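Local atomic coordinates of polysaccharide deacetylase (Ammonifex degensii, PDB entry 4WCJ), a protein that probably removes N-acetyl groups from a poly-beta-1,6-N-acetyl-D-glucosamine polysaccharide as a zinc-dependent family 4 carbohydrate esterase. Residues D160-D165 / Y206-G211. Numbering follows the deposited sequence.
Sequences DLHYWD and YPYGFG. With ZN (zinc ion), chain B.
His162 binds the zinc ion through NE2 at 2.2 Å while its ring meets Pro207 and Tyr208 of the 206-211 loop. Asp99 and His157 are the other protein ligands, giving the Asp-His-His zinc site of family 4 carbohydrate esterases, and two waters complete the five ligands. Pro207 lies over one face of the imidazole: its CB is 3.6 Å from the ring centroid, close to the ring normal, a CH-pi contact displaced toward the CD2 rim. Tyr208 receives aromatic edges on both faces. On one, the edge of His162 arrives in an offset edge-to-face pair, centroids 4.8 Å apart and planes at 60°. On the opposite face, Trp164 brings the edge of its six-membered ring, with CE3 3.7 Å from Tyr208 CG and the planes at 65°. The indole reaches this position because its CG is anti to the backbone N (chi1 -180°). At the far end of the phenol, a water lies 2.9 Å from Tyr208 OH and accepts a weak hydrogen bond from His162 ND1, thus linking the phenol to the nitrogen that does not bind the metal. Replacing Tyr208 with an alanine would probably open a gap between His162 and Trp164 and remove the water's phenolic partner, leaving the imidazole less restrained around its zinc bond. Further out, His162 is the centre of an inverse gamma turn, closed by a weak Tyr163 N to Leu161 O bond, and Tyr163 OH donates to Asp160 OD1 at 2.8 Å. Leu161 packs on helix 179-197, to which the Asp160 backbone N is hydrogen-bonded through Asp185, Trp164 and Tyr208 both pack on Pro171 of strand 170-171, the antiparallel mate of 164-165, and the 206-211 loop joins strand 203-205 to helix 213-221.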
loop_
_atom_site.group_PDB
_atom_site.type_symbol
_atom_site.label_atom_id
_atom_site.label_comp_id
_atom_site.label_asym_id
_atom_site.label_seq_id
_atom_site.Cartn_x
_atom_site.Cartn_y
_atom_site.Cartn_z
ATOM N N ASP A 160 -12.066 1.464 -10.156
ATOM C CA ASP A 160 -11.698 0.869 -11.443
ATOM C C ASP A 160 -11.093 1.922 -12.367
ATOM O O ASP A 160 -11.596 2.179 -13.469
ATOM C CB ASP A 160 -12.916 0.202 -12.090
ATOM C CG ASP A 160 -12.556 -0.617 -13.325
ATOM O OD1 ASP A 160 -11.400 -1.089 -13.431
ATOM O OD2 ASP A 160 -13.439 -0.783 -14.192
ATOM N N LEU A 161 -10.000 2.525 -11.915
ATOM C CA LEU A 161 -9.306 3.535 -12.705
ATOM C C LEU A 161 -7.807 3.250 -12.765
ATOM O O LEU A 161 -7.003 4.154 -12.962
ATOM C CB LEU A 161 -9.559 4.942 -12.134
ATOM C CG LEU A 161 -10.818 5.662 -12.614
ATOM C CD1 LEU A 161 -10.870 7.086 -12.078
ATOM C CD2 LEU A 161 -10.890 5.679 -14.139
ATOM N N HIS A 162 -7.440 1.981 -12.606
ATOM C CA HIS A 162 -6.041 1.571 -12.652
ATOM C C HIS A 162 -5.609 1.313 -14.088
ATOM O O HIS A 162 -5.235 0.190 -14.466
ATOM C CB HIS A 162 -5.829 0.325 -11.800
ATOM C CG HIS A 162 -4.416 0.130 -11.347
ATOM N ND1 HIS A 162 -3.367 -0.028 -12.222
ATOM C CD2 HIS A 162 -3.889 0.036 -10.100
ATOM C CE1 HIS A 162 -2.249 -0.202 -11.537
ATOM N NE2 HIS A 162 -2.536 -0.150 -10.253
ATOM N N TYR A 163 -5.667 2.363 -14.891
ATOM C CA TYR A 163 -5.335 2.269 -16.298
ATOM C C TYR A 163 -4.355 3.363 -16.689
ATOM O O TYR A 163 -4.397 4.480 -16.150
ATOM C CB TYR A 163 -6.601 2.356 -17.152
ATOM C CG TYR A 163 -7.625 1.289 -16.832
ATOM C CD1 TYR A 163 -7.529 0.022 -17.388
ATOM C CD2 TYR A 163 -8.684 1.550 -15.974
ATOM C CE1 TYR A 163 -8.461 -0.958 -17.102
ATOM C CE2 TYR A 163 -9.623 0.571 -15.673
ATOM C CZ TYR A 163 -9.504 -0.682 -16.243
ATOM O OH TYR A 163 -10.431 -1.659 -15.958
ATOM N N TRP A 164 -3.483 3.029 -17.634
ATOM C CA TRP A 164 -2.440 3.929 -18.106
ATOM C C TRP A 164 -2.691 4.367 -19.547
ATOM O O TRP A 164 -2.966 3.538 -20.414
ATOM C CB TRP A 164 -1.072 3.246 -17.992
ATOM C CG TRP A 164 0.064 4.098 -18.453
ATOM C CD1 TRP A 164 0.598 4.150 -19.708
ATOM C CD2 TRP A 164 0.812 5.021 -17.659
ATOM N NE1 TRP A 164 1.632 5.055 -19.745
ATOM C CE2 TRP A 164 1.784 5.602 -18.496
ATOM C CE3 TRP A 164 0.752 5.416 -16.318
ATOM C CZ2 TRP A 164 2.691 6.557 -18.037
ATOM C CZ3 TRP A 164 1.654 6.361 -15.864
ATOM C CH2 TRP A 164 2.610 6.923 -16.723
ATOM N N ASP A 165 -2.604 5.670 -19.793
ATOM C CA ASP A 165 -2.704 6.198 -21.147
ATOM C C ASP A 165 -1.304 6.384 -21.731
ATOM O O ASP A 165 -0.546 7.245 -21.291
ATOM C CB ASP A 165 -3.478 7.520 -21.156
ATOM C CG ASP A 165 -3.824 7.984 -22.556
ATOM O OD1 ASP A 165 -2.944 8.565 -23.225
ATOM O OD2 ASP A 165 -4.979 7.773 -22.984
ATOM N N TYR A 206 -2.207 5.888 -4.811
ATOM C CA TYR A 206 -2.307 6.213 -6.232
ATOM C C TYR A 206 -1.748 5.098 -7.098
ATOM O O TYR A 206 -0.600 4.692 -6.912
ATOM C CB TYR A 206 -1.545 7.496 -6.556
ATOM C CG TYR A 206 -2.202 8.797 -6.138
ATOM C CD1 TYR A 206 -3.428 9.186 -6.670
ATOM C CD2 TYR A 206 -1.576 9.655 -5.244
ATOM C CE1 TYR A 206 -4.024 10.377 -6.301
ATOM C CE2 TYR A 206 -2.167 10.857 -4.874
ATOM C CZ TYR A 206 -3.390 11.211 -5.405
ATOM O OH TYR A 206 -3.971 12.410 -5.046
ATOM N N PRO A 207 -2.545 4.613 -8.058
ATOM C CA PRO A 207 -1.959 3.740 -9.077
ATOM C C PRO A 207 -0.876 4.506 -9.831
ATOM O O PRO A 207 -1.056 5.700 -10.115
ATOM C CB PRO A 207 -3.143 3.395 -9.980
ATOM C CG PRO A 207 -4.357 3.633 -9.123
ATOM C CD PRO A 207 -3.990 4.805 -8.252
ATOM N N TYR A 208 0.240 3.826 -10.086
ATOM C CA TYR A 208 1.418 4.363 -10.779
ATOM C C TYR A 208 2.154 5.390 -9.913
ATOM O O TYR A 208 3.179 5.926 -10.317
ATOM C CB TYR A 208 1.033 4.942 -12.152
ATOM C CG TYR A 208 0.188 3.976 -12.950
ATOM C CD1 TYR A 208 0.732 2.802 -13.473
ATOM C CD2 TYR A 208 -1.164 4.215 -13.146
ATOM C CE1 TYR A 208 -0.055 1.900 -14.180
ATOM C CE2 TYR A 208 -1.952 3.323 -13.857
ATOM C CZ TYR A 208 -1.398 2.175 -14.363
ATOM O OH TYR A 208 -2.211 1.318 -15.057
ATOM N N GLY A 209 1.643 5.638 -8.709
ATOM C CA GLY A 209 2.438 6.263 -7.668
ATOM C C GLY A 209 2.303 7.746 -7.390
ATOM O O GLY A 209 2.897 8.241 -6.430
ATOM N N PHE A 210 1.550 8.469 -8.211
ATOM C CA PHE A 210 1.519 9.929 -8.068
ATOM C C PHE A 210 0.173 10.568 -8.343
ATOM O O PHE A 210 -0.660 10.013 -9.043
ATOM C CB PHE A 210 2.582 10.548 -8.976
ATOM C CG PHE A 210 3.952 10.012 -8.709
ATOM C CD1 PHE A 210 4.696 10.494 -7.644
ATOM C CD2 PHE A 210 4.461 8.966 -9.466
ATOM C CE1 PHE A 210 5.948 9.976 -7.367
ATOM C CE2 PHE A 210 5.707 8.442 -9.194
ATOM C CZ PHE A 210 6.454 8.947 -8.144
ATOM N N GLY A 211 -0.027 11.751 -7.772
ATOM C CA GLY A 211 -1.254 12.492 -7.971
ATOM C C GLY A 211 -0.963 13.953 -8.252
ATOM O O GLY A 211 0.187 14.334 -8.500
HETATM ZN ZN ZN B . -1.361 -0.760 -8.522
HETATM O O HOH W 1 -2.034 -1.600 -14.701
HETATM O O HOH W 2 0.084 -1.983 -9.725
HETATM O O HOH W 3 0.692 -0.303 -7.577
#